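Local coordinates for putative endonuclease/exonuclease/phosphatase family protein (PDB 3MPR) that belongs to the DNase I-like endonuclease/exonuclease/phosphatase family and is probably a metal-dependent nuclease or related phosphoesterase, its own substrate not being established, at residues Y12-A17 against D26-R31; C198-K203 against D228-S233; D246-V251 against R275-H280. All coordinates share one frame; numbering follows the deposited sequence.

The three contacts sample different depths of a two-sheet DNase I-like fold. Contact 2 is the innermost, a buried pairing of the edge strand of one sheet with strand 228-232, held mainly by backbone bonds. Contact 1 lies across the chain's centre from contact 2, and contact 3 is on the same side as contact 1, their centres about 10 Å apart; hydrogen bonds to backbone carbonyls join these two directly. In contact 1, only partly buried, an arginine from helix 28-41 grips loop carbonyls close to the metal-site residue Glu51. Contact 3, farthest from the chain's centre yet itself buried, is a small separate ribbon, rich in arginine and water bridges, that also meets the second subunit.

Contact 1 of 3, residues Y12-A17 against D26-R31; sequences YNLRNA and DGWGQR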
# COMPACT_ATOMS: atom_id res chain seq x y z
N TYR A 12 -13.30 1.22 -5.66
CA TYR A 12 -13.50 0.75 -4.28
C TYR A 12 -14.97 0.75 -3.94
O TYR A 12 -15.59 1.82 -3.85
CB TYR A 12 -12.77 1.68 -3.33
CG TYR A 12 -12.42 1.11 -1.96
CD1 TYR A 12 -12.78 -0.18 -1.61
CD2 TYR A 12 -11.73 1.87 -1.04
CE1 TYR A 12 -12.45 -0.70 -0.36
CE2 TYR A 12 -11.39 1.36 0.22
CZ TYR A 12 -11.76 0.08 0.56
OH TYR A 12 -11.42 -0.42 1.80
N ASN A 13 -15.53 -0.44 -3.75
CA ASN A 13 -16.90 -0.55 -3.26
C ASN A 13 -16.91 -0.36 -1.75
O ASN A 13 -16.37 -1.18 -1.01
CB ASN A 13 -17.48 -1.92 -3.63
CG ASN A 13 -18.91 -2.10 -3.15
OD1 ASN A 13 -19.29 -1.57 -2.11
ND2 ASN A 13 -19.70 -2.84 -3.91
N LEU A 14 -17.51 0.74 -1.29
CA LEU A 14 -17.40 1.15 0.11
C LEU A 14 -18.45 0.51 1.02
O LEU A 14 -18.42 0.68 2.24
CB LEU A 14 -17.45 2.68 0.22
CG LEU A 14 -16.41 3.45 -0.62
CD1 LEU A 14 -16.29 4.89 -0.13
CD2 LEU A 14 -15.05 2.77 -0.58
N ARG A 15 -19.37 -0.23 0.40
CA ARG A 15 -20.43 -0.94 1.12
C ARG A 15 -21.49 -0.00 1.72
O ARG A 15 -21.20 0.85 2.56
CB ARG A 15 -19.85 -1.86 2.20
CG ARG A 15 -20.88 -2.70 2.94
CD ARG A 15 -21.67 -3.56 1.96
NE ARG A 15 -22.59 -4.49 2.63
CZ ARG A 15 -23.59 -5.09 2.00
NH1 ARG A 15 -23.80 -4.84 0.71
NH2 ARG A 15 -24.40 -5.92 2.65
N ASN A 16 -22.73 -0.16 1.26
CA ASN A 16 -23.79 0.72 1.74
C ASN A 16 -23.95 0.62 3.25
O ASN A 16 -23.79 -0.46 3.84
CB ASN A 16 -25.11 0.40 1.03
CG ASN A 16 -25.72 -0.89 1.51
OD1 ASN A 16 -25.57 -1.94 0.89
ND2 ASN A 16 -26.41 -0.83 2.64
N ALA A 17 -24.24 1.74 3.88
CA ALA A 17 -24.44 1.77 5.33
C ALA A 17 -25.78 1.13 5.69
O ALA A 17 -26.82 1.58 5.23
CB ALA A 17 -24.35 3.18 5.86
N ASP A 26 -19.19 -4.45 11.63
CA ASP A 26 -18.66 -3.87 10.39
C ASP A 26 -19.41 -2.61 10.03
O ASP A 26 -19.68 -2.35 8.84
CB ASP A 26 -18.78 -4.86 9.24
CG ASP A 26 -17.95 -6.12 9.44
OD1 ASP A 26 -16.71 -6.01 9.69
OD2 ASP A 26 -18.53 -7.22 9.36
N GLY A 27 -19.76 -1.82 11.04
CA GLY A 27 -20.56 -0.62 10.82
C GLY A 27 -19.84 0.48 10.06
O GLY A 27 -18.63 0.67 10.23
N TRP A 28 -20.58 1.20 9.23
CA TRP A 28 -20.04 2.31 8.47
C TRP A 28 -19.23 3.27 9.33
O TRP A 28 -18.12 3.65 8.96
CB TRP A 28 -21.16 3.07 7.75
CG TRP A 28 -20.73 4.34 7.04
CD1 TRP A 28 -21.09 5.62 7.37
CD2 TRP A 28 -19.87 4.44 5.90
NE1 TRP A 28 -20.50 6.51 6.50
CE2 TRP A 28 -19.76 5.81 5.59
CE3 TRP A 28 -19.20 3.51 5.10
CZ2 TRP A 28 -18.99 6.27 4.52
CZ3 TRP A 28 -18.43 3.97 4.04
CH2 TRP A 28 -18.33 5.33 3.76
N GLY A 29 -19.77 3.66 10.48
CA GLY A 29 -19.13 4.68 11.29
C GLY A 29 -17.76 4.28 11.79
O GLY A 29 -16.87 5.12 11.94
N GLN A 30 -17.57 2.99 12.02
CA GLN A 30 -16.29 2.45 12.43
C GLN A 30 -15.33 2.27 11.24
O GLN A 30 -14.12 2.47 11.38
CB GLN A 30 -16.54 1.11 13.14
CG GLN A 30 -15.30 0.31 13.48
CD GLN A 30 -15.62 -0.92 14.32
OE1 GLN A 30 -15.92 -0.80 15.50
NE2 GLN A 30 -15.55 -2.10 13.71
N ARG A 31 -15.88 1.94 10.08
CA ARG A 31 -15.08 1.55 8.90
C ARG A 31 -14.54 2.72 8.12
O ARG A 31 -13.40 2.70 7.66
CB ARG A 31 -15.94 0.75 7.91
CG ARG A 31 -16.43 -0.58 8.40
CD ARG A 31 -16.99 -1.41 7.25
NE ARG A 31 -18.26 -0.95 6.70
CZ ARG A 31 -18.39 -0.33 5.53
NH1 ARG A 31 -17.30 -0.06 4.79
NH2 ARG A 31 -19.60 0.03 5.09
O HOH W 1 -22.26 -1.15 6.00
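Trp28, Arg31 and Leu14 carry most of the surface that residues 12-17 and 26-31 bury against each other. Arg31, in the first turn of helix 28-41, turns its guanidinium end-on to the carbonyl of Leu14, giving it both terminal nitrogens: NH1 lies 2.9 Å from Leu14 O, and NH2 makes a longer, more bent bond to the same oxygen. Arg31 NH2 also donates to Arg15 O at 3.1 Å, reaching that oxygen from above its carbonyl plane. Both acceptors lie at the edge of the guanidinium, near its plane. A bend at chi3 of Arg31 (-71°) directs Arg31 NE to Asp26 O, 2.9 Å away, in the loop just before the helix. Water 1 links NH2 to Asn16 O, and NH1 has a further acceptor in Pro277 O.

Trp28 brings the six-membered end of its indole to the loop. Trp28 CZ3 stands 4.1 Å from Leu14 CB, and Leu14 O lies at the ring edge, near its plane. At the other end of the side chain, Ala17 CB packs on Trp28 CB at 3.7 Å. The indole NE1 bonds to Asp59 of helix 54-63. The loop itself is shaped by an Asx turn, in which Asn13 OD1 accepts from Arg15 N at 2.8 Å.

Arg15 lays its CB against Arg31 NH2, while its own guanidinium leads away to Asp21 and Glu51, a magnesium ligand in a structure of this protein, although no magnesium is bound to this chain. The buried cation of Arg31 is thus met here by backbone carbonyls, whose partial negative charge probably steadies it, consistent with the arginine holding the loop that follows strand 5-13 near Glu51.

Contact 2 of 3, residues C198-K203 against D228-S233; sequences CDSYEK and DHIFVS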
# COMPACT_ATOMS: atom_id res chain seq x y z
N CYS A 198 -8.77 -2.43 -22.08
CA CYS A 198 -7.86 -3.42 -21.52
C CYS A 198 -8.11 -3.59 -20.04
O CYS A 198 -8.35 -2.61 -19.34
CB CYS A 198 -6.41 -2.96 -21.72
SG CYS A 198 -6.00 -2.70 -23.47
N ASP A 199 -8.01 -4.82 -19.55
CA ASP A 199 -8.06 -5.09 -18.12
C ASP A 199 -6.70 -4.75 -17.51
O ASP A 199 -5.69 -5.33 -17.90
CB ASP A 199 -8.37 -6.58 -17.90
CG ASP A 199 -8.54 -6.93 -16.45
OD1 ASP A 199 -8.32 -6.05 -15.58
OD2 ASP A 199 -8.90 -8.10 -16.17
N SER A 200 -6.66 -3.81 -16.56
CA SER A 200 -5.41 -3.43 -15.89
C SER A 200 -4.73 -4.64 -15.25
O SER A 200 -3.51 -4.68 -15.13
CB SER A 200 -5.66 -2.39 -14.79
OG SER A 200 -6.11 -1.15 -15.31
N TYR A 201 -5.53 -5.59 -14.77
CA TYR A 201 -4.96 -6.80 -14.18
C TYR A 201 -4.08 -7.52 -15.20
O TYR A 201 -2.99 -8.03 -14.87
CB TYR A 201 -6.06 -7.75 -13.69
CG TYR A 201 -5.53 -9.08 -13.21
CD1 TYR A 201 -5.40 -10.15 -14.09
CD2 TYR A 201 -5.15 -9.25 -11.88
CE1 TYR A 201 -4.91 -11.38 -13.65
CE2 TYR A 201 -4.66 -10.49 -11.43
CZ TYR A 201 -4.54 -11.54 -12.33
OH TYR A 201 -4.05 -12.75 -11.89
N GLU A 202 -4.55 -7.57 -16.44
CA GLU A 202 -3.84 -8.31 -17.48
C GLU A 202 -2.71 -7.50 -18.10
O GLU A 202 -1.67 -8.05 -18.46
CB GLU A 202 -4.80 -8.78 -18.59
CG GLU A 202 -5.91 -9.71 -18.11
CD GLU A 202 -5.41 -11.10 -17.71
OE1 GLU A 202 -4.24 -11.44 -18.00
OE2 GLU A 202 -6.19 -11.85 -17.09
N LYS A 203 -2.90 -6.19 -18.22
CA LYS A 203 -1.94 -5.40 -18.99
C LYS A 203 -0.83 -4.73 -18.16
O LYS A 203 0.14 -4.21 -18.73
CB LYS A 203 -2.66 -4.35 -19.84
CG LYS A 203 -3.64 -4.97 -20.83
CD LYS A 203 -3.02 -6.16 -21.56
CE LYS A 203 -4.01 -6.82 -22.51
NZ LYS A 203 -3.46 -8.08 -23.10
N ASP A 228 -14.30 -6.51 -9.23
CA ASP A 228 -14.06 -5.09 -9.32
C ASP A 228 -12.90 -4.92 -10.29
O ASP A 228 -11.85 -5.52 -10.09
CB ASP A 228 -13.68 -4.54 -7.94
CG ASP A 228 -14.75 -4.84 -6.90
OD1 ASP A 228 -14.60 -5.82 -6.14
OD2 ASP A 228 -15.75 -4.11 -6.89
N HIS A 229 -13.10 -4.12 -11.34
CA HIS A 229 -12.10 -3.99 -12.38
C HIS A 229 -11.80 -2.53 -12.64
O HIS A 229 -12.62 -1.65 -12.36
CB HIS A 229 -12.60 -4.58 -13.71
CG HIS A 229 -13.04 -6.01 -13.62
ND1 HIS A 229 -12.16 -7.05 -13.37
CD2 HIS A 229 -14.26 -6.58 -13.78
CE1 HIS A 229 -12.82 -8.19 -13.36
NE2 HIS A 229 -14.10 -7.93 -13.61
N ILE A 230 -10.63 -2.30 -13.21
CA ILE A 230 -10.33 -1.02 -13.84
C ILE A 230 -9.95 -1.30 -15.28
O ILE A 230 -8.92 -1.91 -15.54
CB ILE A 230 -9.21 -0.27 -13.10
CG1 ILE A 230 -9.65 0.00 -11.64
CG2 ILE A 230 -8.87 1.04 -13.80
CD1 ILE A 230 -8.64 0.82 -10.81
N PHE A 231 -10.81 -0.89 -16.21
CA PHE A 231 -10.56 -1.07 -17.64
C PHE A 231 -10.07 0.27 -18.19
O PHE A 231 -10.56 1.33 -17.76
CB PHE A 231 -11.85 -1.44 -18.36
CG PHE A 231 -12.42 -2.79 -17.96
CD1 PHE A 231 -11.83 -3.96 -18.38
CD2 PHE A 231 -13.57 -2.86 -17.19
CE1 PHE A 231 -12.36 -5.20 -18.04
CE2 PHE A 231 -14.11 -4.09 -16.84
CZ PHE A 231 -13.51 -5.26 -17.27
N VAL A 232 -9.13 0.23 -19.13
CA VAL A 232 -8.61 1.47 -19.69
C VAL A 232 -8.45 1.38 -21.19
O VAL A 232 -8.28 0.30 -21.74
CB VAL A 232 -7.23 1.86 -19.07
CG1 VAL A 232 -7.35 2.06 -17.57
CG2 VAL A 232 -6.18 0.81 -19.39
N SER A 233 -8.48 2.52 -21.87
CA SER A 233 -8.18 2.52 -23.30
C SER A 233 -6.76 1.99 -23.51
O SER A 233 -5.89 2.18 -22.67
CB SER A 233 -8.32 3.94 -23.88
OG SER A 233 -9.62 4.47 -23.67
O HOH W 2 -8.55 -4.21 -13.21
O HOH W 3 -9.54 -7.31 -13.11
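Cys198 and Val232 form an antiparallel hydrogen-bonded pair, with Cys198 N to Val232 O at 2.8 Å and Val232 N to Cys198 O at 3.0 Å. The next pair, Asp199 with Phe231, is non-hydrogen-bonded; Phe231 CA makes a CA-H...O contact with Cys198 O at 3.2 Å.

Where the strand gives way to helix 200-203, Ser200 N donates to Ile230 O at 3.1 Å, almost in line with the carbonyl. In the modelled conformer Ser200 OG, beside its own backbone N (chi1 -66°), adds a second bond of 2.9 Å to Ile230 O from above the carbonyl plane.

Asp199 is the N-cap: its OD1 accepts from Tyr201 N at 2.9 Å. Water 2 joins OD1 to Ile230 N, and water 3 lies between OD1 and His229 ND1, while OD2 is held by Tyr188 and Arg226. Replacing Asp199 by alanine removes the carboxylate, and Tyr201 N is likely to lose its cap, the two waters their shared anchor and Arg226 this carboxylate partner.

Apolar contact is light: Cys198 CB lies 4.4 Å from Val232 CG2, and Phe231 CD1 meets the Asp199 backbone in van der Waals contact.

Within the six-stranded sheet, strand 228-232 runs between strands 173-178 and 198-199, the latter at the edge. Phe231 stacks on Phe191 of helix 186-192, and Ile230 and Val232 face strand 283-289 of the other sheet.

Contact 3 of 3, residues D246-V251 against R275-H280; sequences DTYRSV and RTPSDH. With ACY (acetic acid), chain E.
A two-stranded antiparallel ribbon, strands 248-251 and 272-275, begins at the hydrogen-bonded pair Tyr248 and Arg275. Tyr248 N donates to Arg275 O at 3.1 Å and Arg275 N to Tyr248 O at 3.0 Å. Arg249 NH1 reaches Tyr248 O from the opposite face of the carbonyl plane and also bonds to Thr247 OG1, its guanidinium folding back toward these preceding residues.

Arg275 lies across the Tyr248 ring. Its CB sits over one face, 3.5 Å from the centroid, in a CH-pi contact displaced toward the hydroxyl end, and CG follows alongside. The tyrosine ring takes this position with CG between the backbone N and the carbonyl carbon (chi1 72°). Arg275 NE gives Ser250 OG a nearly straight bond of 3.0 Å (168°), the oxygen lying at the guanidinium edge. Water 5 links Arg275 NH2, Ser250 OG and Val251 O; Arg275 NH1 hydrogen-bonds to Arg24 O and forms a salt bridge with Asp26. Tyr248 OH donates to water 4, which donates to Thr276 O; Tyr248 OH also hydrogen-bonds to Gln30 NE2.

Beyond the pair, Pro277 CD rests 3.3 Å from Asp246 O, and Thr247 CB packs on Arg275 O. An acetate, probably from the crystallisation liquor, accepts from Arg249 N.

Tyr248 of the ribbon packs on Arg31, and Pro277, in the loop that follows, on Val34 and Met38 of helix 28-41 and on Tyr12 of strand 5-13. Asp246, just before the strand, bonds to Tyr208 of the second subunit, and Arg249 NE to Ser221 O of that subunit.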
# COMPACT_ATOMS: atom_id res chain seq x y z
N ASP A 246 -5.17 -4.17 3.32
CA ASP A 246 -4.95 -3.55 4.63
C ASP A 246 -6.13 -3.89 5.53
O ASP A 246 -7.28 -3.88 5.07
CB ASP A 246 -4.87 -2.02 4.51
CG ASP A 246 -3.83 -1.53 3.52
OD1 ASP A 246 -3.59 -2.19 2.48
OD2 ASP A 246 -3.28 -0.43 3.76
N THR A 247 -5.86 -4.18 6.80
CA THR A 247 -6.95 -4.41 7.76
C THR A 247 -6.75 -3.61 9.04
O THR A 247 -5.61 -3.35 9.46
CB THR A 247 -7.06 -5.91 8.16
OG1 THR A 247 -5.76 -6.41 8.49
CG2 THR A 247 -7.63 -6.74 7.03
N TYR A 248 -7.86 -3.25 9.68
CA TYR A 248 -7.81 -2.64 10.99
C TYR A 248 -8.20 -3.68 12.05
O TYR A 248 -8.34 -4.86 11.73
CB TYR A 248 -8.68 -1.37 11.04
CG TYR A 248 -10.19 -1.57 11.02
CD1 TYR A 248 -10.93 -1.46 12.19
CD2 TYR A 248 -10.88 -1.81 9.84
CE1 TYR A 248 -12.31 -1.61 12.20
CE2 TYR A 248 -12.28 -1.97 9.83
CZ TYR A 248 -12.98 -1.86 11.02
OH TYR A 248 -14.35 -2.02 11.07
N ARG A 249 -8.36 -3.25 13.30
CA ARG A 249 -8.67 -4.21 14.36
C ARG A 249 -9.79 -3.67 15.22
O ARG A 249 -9.89 -2.46 15.42
CB ARG A 249 -7.45 -4.47 15.25
CG ARG A 249 -6.23 -5.07 14.53
CD ARG A 249 -6.38 -6.56 14.17
NE ARG A 249 -5.15 -7.03 13.54
CZ ARG A 249 -4.89 -6.92 12.24
NH1 ARG A 249 -5.80 -6.39 11.43
NH2 ARG A 249 -3.72 -7.34 11.75
N SER A 250 -10.60 -4.57 15.75
CA SER A 250 -11.63 -4.18 16.71
C SER A 250 -11.56 -5.10 17.92
O SER A 250 -11.00 -6.20 17.84
CB SER A 250 -13.02 -4.24 16.08
OG SER A 250 -13.33 -5.58 15.74
N VAL A 251 -12.11 -4.65 19.04
CA VAL A 251 -12.17 -5.49 20.22
C VAL A 251 -13.24 -6.56 20.05
O VAL A 251 -14.37 -6.25 19.66
CB VAL A 251 -12.47 -4.67 21.48
CG1 VAL A 251 -12.65 -5.59 22.69
CG2 VAL A 251 -11.35 -3.67 21.73
N ARG A 275 -10.51 -6.77 10.85
CA ARG A 275 -11.71 -6.28 10.19
C ARG A 275 -11.28 -5.71 8.85
O ARG A 275 -10.24 -5.06 8.77
CB ARG A 275 -12.33 -5.13 10.99
CG ARG A 275 -12.93 -5.51 12.33
CD ARG A 275 -14.31 -6.11 12.13
NE ARG A 275 -14.92 -6.51 13.39
CZ ARG A 275 -16.10 -7.12 13.48
NH1 ARG A 275 -16.79 -7.39 12.38
NH2 ARG A 275 -16.58 -7.46 14.67
N THR A 276 -12.07 -5.92 7.80
CA THR A 276 -11.75 -5.32 6.51
C THR A 276 -12.49 -3.98 6.43
O THR A 276 -13.62 -3.87 6.88
CB THR A 276 -12.13 -6.23 5.34
OG1 THR A 276 -13.54 -6.54 5.42
CG2 THR A 276 -11.32 -7.51 5.38
N PRO A 277 -11.83 -2.94 5.88
CA PRO A 277 -12.43 -1.61 5.82
C PRO A 277 -13.72 -1.60 4.98
O PRO A 277 -14.61 -0.82 5.26
CB PRO A 277 -11.34 -0.76 5.16
CG PRO A 277 -10.06 -1.46 5.55
CD PRO A 277 -10.40 -2.92 5.52
N SER A 278 -13.81 -2.46 3.97
CA SER A 278 -15.08 -2.69 3.29
C SER A 278 -15.18 -4.17 2.95
O SER A 278 -14.25 -4.92 3.19
CB SER A 278 -15.20 -1.85 2.02
OG SER A 278 -16.44 -2.13 1.40
N ASP A 279 -16.31 -4.59 2.39
CA ASP A 279 -16.42 -6.00 2.02
C ASP A 279 -15.83 -6.29 0.63
O ASP A 279 -15.87 -7.43 0.15
CB ASP A 279 -17.84 -6.56 2.20
CG ASP A 279 -18.84 -5.98 1.23
OD1 ASP A 279 -18.58 -4.90 0.66
OD2 ASP A 279 -19.91 -6.61 1.05
N HIS A 280 -15.25 -5.26 0.01
CA HIS A 280 -14.33 -5.49 -1.10
C HIS A 280 -12.95 -4.96 -0.70
O HIS A 280 -12.82 -4.17 0.24
CB HIS A 280 -14.77 -4.74 -2.36
CG HIS A 280 -16.07 -5.22 -2.94
ND1 HIS A 280 -17.26 -5.16 -2.25
CD2 HIS A 280 -16.36 -5.72 -4.16
CE1 HIS A 280 -18.24 -5.62 -3.02
NE2 HIS A 280 -17.71 -5.97 -4.18
C ACY E . -7.21 0.41 14.11
O ACY E . -8.32 0.89 13.76
OXT ACY E . -6.85 -0.78 13.91
CH3 ACY E . -6.26 1.35 14.79
O HOH W 4 -15.27 -3.76 9.06
O HOH W 5 -15.20 -6.95 17.07